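Local coordinates for bacterioferritin (Rhodobacter capsulatus, PDB 1JGC), which probably stores iron, oxidising ferrous iron with dioxygen at a dinuclear centre and laying down a ferric oxide core inside a 24-subunit, heme-containing shell, at residues D4-F10 / E103-C108; R61-L65 / D113-I119. One frame throughout, in Å; residues are numbered along the deposited sequence.

In the fold
Contacts 1 and 2 lie at the same end of the bundle, their centres about 9 Å apart. Contact 1 pairs helix 5-34 with helix 83-111. Contact 2 pairs the end of helix 38-64 with the start of helix 114-144. They meet at the turn between helices 83-111 and 114-144, where Asp-113 N lies 2.9 Å from Cys-108 O, a probable hydrogen bond. Val-7 of contact 1 packs on Asp-113. The dinuclear iron site, metal-free in this structure, is farther along the bundle. Between side chains, Ala-104 is about 11 Å from Glu-18 and Ile-119 about 8 Å from His-54, both ligands of the first iron. The side chain of Arg-61 is about 13 Å from the heme.

Contact 1. Residues D4-F10 / E103-C108; sequences DAKVIEF and EARDYC
Tyr-107 reaches across to Asp-4, and Tyr-107 OH donates a hydrogen bond to Asp-4 OD2, 2.8 Å away. The oxygen is met on its syn side, 31° out of the carboxylate plane. Lys-6 covers one face of the tyrosine ring. Lys-6 CD sits 4.0 Å from the centroid of the Tyr-107 ring, offset toward the rim, and its NZ is too far for more than a weak cation-pi attraction. Val-7 CG2 comes to the ring edge, 3.8 Å from Tyr-107 CE2. Phe-10 lies flat on the other helix, with Ala-104 CA over the centre of its ring, 3.6 Å from the centroid. Its CE2 touches Tyr-107 CB. The two aromatic rings meet obliquely, neither stacked nor edge-to-face. At the Phe-10 edge, near its plane, is Glu-103 OE2.

These are neighbouring antiparallel helices of the ferritin four-helix bundle, their local axes 10.0 Å apart and inclined at 161°. Phe-10 and Tyr-107 account for just over half of the surface buried between them. Toward the bundle interior, Val-7 CG1 packs on Cys-108 SG, and helix 114-144 closes over both through Ser-116 and Lys-117.

Asp-4 is the N-cap of helix 5-34. Its OD2 also takes weak bonds from Lys-6 N and Val-7 N, so the helix start probably favours the charged carboxylate. Tyr-107 CG stands anti to its backbone N (chi1 -177°), which leans the ring toward the C-terminal end of its own helix, where the antiparallel helix 5-34 begins. A leucine in place of Tyr-107 would probably deprive Asp-4 OD2 of its hydroxyl donor and remove the ring face from under Lys-6.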
loop_
_atom_site.group_PDB
_atom_site.type_symbol
_atom_site.label_atom_id
_atom_site.label_comp_id
_atom_site.label_asym_id
_atom_site.label_seq_id
_atom_site.Cartn_x
_atom_site.Cartn_y
_atom_site.Cartn_z
ATOM N N ASP A 4 29.929 50.152 -13.395
ATOM C CA ASP A 4 30.541 50.950 -14.446
ATOM C C ASP A 4 29.443 51.434 -15.390
ATOM O O ASP A 4 28.721 50.626 -15.976
ATOM C CB ASP A 4 31.529 50.100 -15.228
ATOM C CG ASP A 4 32.243 50.886 -16.296
ATOM O OD1 ASP A 4 33.294 51.487 -15.969
ATOM O OD2 ASP A 4 31.748 50.916 -17.452
ATOM N N ALA A 5 29.319 52.746 -15.542
ATOM C CA ALA A 5 28.299 53.319 -16.409
ATOM C C ALA A 5 28.177 52.636 -17.770
ATOM O O ALA A 5 27.064 52.389 -18.237
ATOM C CB ALA A 5 28.549 54.821 -16.610
ATOM N N LYS A 6 29.295 52.325 -18.415
ATOM C CA LYS A 6 29.184 51.702 -19.729
ATOM C C LYS A 6 28.745 50.238 -19.696
ATOM O O LYS A 6 28.204 49.729 -20.670
ATOM C CB LYS A 6 30.490 51.836 -20.517
ATOM C CG LYS A 6 30.256 51.605 -21.997
ATOM C CD LYS A 6 31.474 51.886 -22.860
ATOM C CE LYS A 6 31.122 51.661 -24.340
ATOM N NZ LYS A 6 32.285 51.844 -25.289
ATOM N N VAL A 7 28.985 49.552 -18.587
ATOM C CA VAL A 7 28.561 48.165 -18.484
ATOM C C VAL A 7 27.037 48.201 -18.432
ATOM O O VAL A 7 26.354 47.387 -19.049
ATOM C CB VAL A 7 29.112 47.493 -17.202
ATOM C CG1 VAL A 7 28.414 46.159 -16.969
ATOM C CG2 VAL A 7 30.618 47.268 -17.341
ATOM N N ILE A 8 26.510 49.172 -17.703
ATOM C CA ILE A 8 25.076 49.325 -17.569
ATOM C C ILE A 8 24.457 49.637 -18.931
ATOM O O ILE A 8 23.356 49.189 -19.244
ATOM C CB ILE A 8 24.760 50.436 -16.547
ATOM C CG1 ILE A 8 25.243 49.980 -15.162
ATOM C CG2 ILE A 8 23.277 50.768 -16.551
ATOM C CD1 ILE A 8 24.954 50.936 -14.035
ATOM N N GLU A 9 25.171 50.398 -19.748
ATOM C CA GLU A 9 24.677 50.736 -21.073
ATOM C C GLU A 9 24.573 49.455 -21.892
ATOM O O GLU A 9 23.569 49.209 -22.565
ATOM C CB GLU A 9 25.635 51.704 -21.760
ATOM C CG GLU A 9 25.106 53.110 -21.921
ATOM C CD GLU A 9 26.195 54.084 -22.356
ATOM O OE1 GLU A 9 26.845 53.858 -23.417
ATOM O OE2 GLU A 9 26.403 55.076 -21.624
ATOM N N PHE A 10 25.627 48.645 -21.838
ATOM C CA PHE A 10 25.652 47.389 -22.568
ATOM C C PHE A 10 24.526 46.470 -22.103
ATOM O O PHE A 10 23.843 45.861 -22.930
ATOM C CB PHE A 10 27.005 46.700 -22.390
ATOM C CG PHE A 10 28.015 47.061 -23.451
ATOM C CD1 PHE A 10 27.748 46.810 -24.794
ATOM C CD2 PHE A 10 29.248 47.620 -23.106
ATOM C CE1 PHE A 10 28.695 47.108 -25.785
ATOM C CE2 PHE A 10 30.197 47.920 -24.084
ATOM C CZ PHE A 10 29.920 47.663 -25.428
ATOM N N GLU A 103 30.756 41.997 -27.931
ATOM C CA GLU A 103 31.258 43.349 -27.752
ATOM C C GLU A 103 31.159 43.723 -26.269
ATOM O O GLU A 103 32.143 44.131 -25.644
ATOM C CB GLU A 103 30.400 44.276 -28.595
ATOM C CG GLU A 103 31.038 45.565 -29.015
ATOM C CD GLU A 103 30.091 46.387 -29.884
ATOM O OE1 GLU A 103 29.594 45.837 -30.910
ATOM O OE2 GLU A 103 29.851 47.569 -29.530
ATOM N N ALA A 104 29.960 43.576 -25.711
ATOM C CA ALA A 104 29.733 43.892 -24.306
ATOM C C ALA A 104 30.666 43.044 -23.455
ATOM O O ALA A 104 31.304 43.531 -22.526
ATOM C CB ALA A 104 28.280 43.610 -23.928
ATOM N N ARG A 105 30.748 41.768 -23.793
ATOM C CA ARG A 105 31.585 40.836 -23.065
ATOM C C ARG A 105 33.048 41.317 -23.015
ATOM O O ARG A 105 33.661 41.341 -21.941
ATOM C CB ARG A 105 31.442 39.449 -23.707
ATOM C CG ARG A 105 32.234 38.363 -23.052
ATOM C CD ARG A 105 33.574 38.272 -23.716
ATOM N NE ARG A 105 34.507 37.538 -22.885
ATOM C CZ ARG A 105 35.804 37.789 -22.855
ATOM N NH1 ARG A 105 36.310 38.755 -23.615
ATOM N NH2 ARG A 105 36.587 37.083 -22.051
ATOM N N ASP A 106 33.609 41.712 -24.156
ATOM C CA ASP A 106 34.983 42.211 -24.155
ATOM C C ASP A 106 35.119 43.420 -23.228
ATOM O O ASP A 106 36.078 43.508 -22.457
ATOM C CB ASP A 106 35.434 42.619 -25.562
ATOM C CG ASP A 106 35.777 41.428 -26.437
ATOM O OD1 ASP A 106 36.208 40.386 -25.900
ATOM O OD2 ASP A 106 35.634 41.540 -27.671
ATOM N N TYR A 107 34.163 44.345 -23.298
ATOM C CA TYR A 107 34.236 45.528 -22.453
ATOM C C TYR A 107 34.184 45.191 -20.967
ATOM O O TYR A 107 34.903 45.796 -20.175
ATOM C CB TYR A 107 33.127 46.528 -22.781
ATOM C CG TYR A 107 33.253 47.786 -21.952
ATOM C CD1 TYR A 107 34.245 48.732 -22.224
ATOM C CD2 TYR A 107 32.437 47.990 -20.834
ATOM C CE1 TYR A 107 34.421 49.842 -21.395
ATOM C CE2 TYR A 107 32.605 49.092 -20.001
ATOM C CZ TYR A 107 33.597 50.011 -20.281
ATOM O OH TYR A 107 33.793 51.069 -19.415
ATOM N N CYS A 108 33.338 44.237 -20.581
ATOM C CA CYS A 108 33.244 43.856 -19.176
ATOM C C CYS A 108 34.588 43.323 -18.700
ATOM O O CYS A 108 35.026 43.624 -17.595
ATOM C CB CYS A 108 32.161 42.796 -18.974
ATOM S SG CYS A 108 30.474 43.455 -19.096
#

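Contact 2. Residues R61-L65 / D113-I119; sequences RILFL and DIVSKNI
Arg-61 grips Ser-116 side-on, with two nitrogens on one oxygen. Arg-61 NE donates to Ser-116 OG at 2.9 Å, with an N-H...O angle of 155°, and Arg-61 NH2 donates to the same OG at 3.1 Å. The oxygen lies close to the guanidinium plane. Arg-61 NH2 also forms a salt bridge to Asp-113 OD1 at 2.9 Å, though as a hydrogen bond it is weak. The strongest partner of the arginine is on another chain: NH1 pairs with Glu-128 of a neighbouring subunit.

Ser-116 OG in turn donates a hydrogen bond to Asp-113 OD2, 2.7 Å away, so the hydroxyl is donor and acceptor at once. Asp-113 is the N-cap of helix 114-144. Its OD1 takes the backbone N-H of Ser-116 at 3.0 Å, from above the carboxylate plane. The same carboxylate thus caps the helix, fixes the serine hydroxyl and meets the arginine charge. In the ferritin four-helix bundle this network ties the last turn of helix 38-64 to the first turn of helix 114-144, beside a subunit interface.

Apolar groups sandwich the guanidinium. Val-115 CG1 lies 3.4 Å above one face, and Leu-65 CD2 covers the opposite one. The arginine chain bends at chi2 (62°), which turns its head along helix 114-144 toward the cap. Its aliphatic part rests on Ile-119, with Arg-61 CG 3.8 Å from Ile-119 CD1. Leu-65 CD1 packs against Ser-116 OG and Asp-113 OD2, and the leucine side chain also touches Leu-11 of helix 5-34.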
loop_
_atom_site.group_PDB
_atom_site.type_symbol
_atom_site.label_atom_id
_atom_site.label_comp_id
_atom_site.label_asym_id
_atom_site.label_seq_id
_atom_site.Cartn_x
_atom_site.Cartn_y
_atom_site.Cartn_z
ATOM N N ARG A 61 20.577 42.269 -12.762
ATOM C CA ARG A 61 21.972 42.668 -12.703
ATOM C C ARG A 61 22.076 44.181 -12.814
ATOM O O ARG A 61 22.916 44.802 -12.165
ATOM C CB ARG A 61 22.758 42.011 -13.830
ATOM C CG ARG A 61 24.227 42.360 -13.848
ATOM C CD ARG A 61 24.938 41.892 -12.595
ATOM N NE ARG A 61 26.360 42.220 -12.650
ATOM C CZ ARG A 61 27.212 42.028 -11.652
ATOM N NH1 ARG A 61 26.790 41.502 -10.506
ATOM N NH2 ARG A 61 28.484 42.380 -11.791
ATOM N N ILE A 62 21.220 44.777 -13.634
ATOM C CA ILE A 62 21.238 46.221 -13.805
ATOM C C ILE A 62 20.879 46.921 -12.495
ATOM O O ILE A 62 21.541 47.870 -12.090
ATOM C CB ILE A 62 20.256 46.665 -14.903
ATOM C CG1 ILE A 62 20.830 46.319 -16.280
ATOM C CG2 ILE A 62 19.969 48.153 -14.776
ATOM C CD1 ILE A 62 19.893 46.624 -17.440
ATOM N N LEU A 63 19.833 46.452 -11.828
ATOM C CA LEU A 63 19.425 47.070 -10.574
ATOM C C LEU A 63 20.516 46.933 -9.522
ATOM O O LEU A 63 20.782 47.862 -8.775
ATOM C CB LEU A 63 18.126 46.445 -10.070
ATOM C CG LEU A 63 16.864 46.818 -10.847
ATOM C CD1 LEU A 63 15.679 46.051 -10.288
ATOM C CD2 LEU A 63 16.630 48.313 -10.749
ATOM N N PHE A 64 21.151 45.771 -9.468
ATOM C CA PHE A 64 22.215 45.555 -8.504
ATOM C C PHE A 64 23.356 46.549 -8.720
ATOM O O PHE A 64 23.930 47.049 -7.757
ATOM C CB PHE A 64 22.751 44.132 -8.620
ATOM C CG PHE A 64 23.961 43.880 -7.781
ATOM C CD1 PHE A 64 23.894 43.971 -6.400
ATOM C CD2 PHE A 64 25.179 43.566 -8.374
ATOM C CE1 PHE A 64 25.031 43.752 -5.618
ATOM C CE2 PHE A 64 26.311 43.350 -7.605
ATOM C CZ PHE A 64 26.238 43.443 -6.222
ATOM N N LEU A 65 23.690 46.818 -9.983
ATOM C CA LEU A 65 24.752 47.761 -10.322
ATOM C C LEU A 65 24.234 49.180 -10.194
ATOM O O LEU A 65 24.881 50.127 -10.624
ATOM C CB LEU A 65 25.255 47.534 -11.750
ATOM C CG LEU A 65 25.983 46.207 -12.013
ATOM C CD1 LEU A 65 26.473 46.151 -13.454
ATOM C CD2 LEU A 65 27.151 46.059 -11.042
ATOM N N ASP A 113 34.743 43.790 -14.671
ATOM C CA ASP A 113 33.473 43.385 -14.076
ATOM C C ASP A 113 33.288 41.897 -14.406
ATOM O O ASP A 113 32.648 41.531 -15.392
ATOM C CB ASP A 113 32.321 44.201 -14.662
ATOM C CG ASP A 113 30.996 43.882 -14.005
ATOM O OD1 ASP A 113 30.900 42.815 -13.356
ATOM O OD2 ASP A 113 30.050 44.686 -14.138
ATOM N N ILE A 114 33.871 41.052 -13.563
ATOM C CA ILE A 114 33.844 39.604 -13.737
ATOM C C ILE A 114 32.455 38.987 -13.874
ATOM O O ILE A 114 32.182 38.266 -14.831
ATOM C CB ILE A 114 34.576 38.921 -12.567
ATOM C CG1 ILE A 114 35.987 39.510 -12.436
ATOM C CG2 ILE A 114 34.602 37.413 -12.769
ATOM C CD1 ILE A 114 36.848 39.377 -13.687
ATOM N N VAL A 115 31.578 39.268 -12.919
ATOM C CA VAL A 115 30.235 38.714 -12.954
ATOM C C VAL A 115 29.471 39.124 -14.209
ATOM O O VAL A 115 28.888 38.274 -14.889
ATOM C CB VAL A 115 29.435 39.120 -11.705
ATOM C CG1 VAL A 115 28.049 38.496 -11.760
ATOM C CG2 VAL A 115 30.177 38.671 -10.453
ATOM N N SER A 116 29.458 40.410 -14.534
ATOM C CA SER A 116 28.758 40.840 -15.742
ATOM C C SER A 116 29.367 40.181 -16.986
ATOM O O SER A 116 28.663 39.868 -17.944
ATOM C CB SER A 116 28.804 42.363 -15.879
ATOM O OG SER A 116 28.060 42.977 -14.843
ATOM N N LYS A 117 30.676 39.962 -16.962
ATOM C CA LYS A 117 31.355 39.332 -18.083
ATOM C C LYS A 117 30.814 37.917 -18.291
ATOM O O LYS A 117 30.469 37.528 -19.411
ATOM C CB LYS A 117 32.862 39.268 -17.824
ATOM C CG LYS A 117 33.649 38.670 -18.965
ATOM C CD LYS A 117 35.019 38.179 -18.516
ATOM C CE LYS A 117 34.885 37.018 -17.549
ATOM N NZ LYS A 117 36.188 36.346 -17.297
ATOM N N ASN A 118 30.742 37.146 -17.209
ATOM C CA ASN A 118 30.244 35.784 -17.307
ATOM C C ASN A 118 28.790 35.714 -17.744
ATOM O O ASN A 118 28.380 34.739 -18.358
ATOM C CB ASN A 118 30.432 35.041 -15.987
ATOM C CG ASN A 118 31.889 34.797 -15.674
ATOM O OD1 ASN A 118 32.714 34.685 -16.582
ATOM N ND2 ASN A 118 32.219 34.705 -14.389
ATOM N N ILE A 119 28.003 36.735 -17.429
ATOM C CA ILE A 119 26.617 36.730 -17.859
ATOM C C ILE A 119 26.609 36.785 -19.386
ATOM O O ILE A 119 25.847 36.070 -20.040
ATOM C CB ILE A 119 25.842 37.929 -17.296
ATOM C CG1 ILE A 119 25.587 37.720 -15.803
ATOM C CG2 ILE A 119 24.536 38.108 -18.056
ATOM C CD1 ILE A 119 24.869 38.872 -15.134
#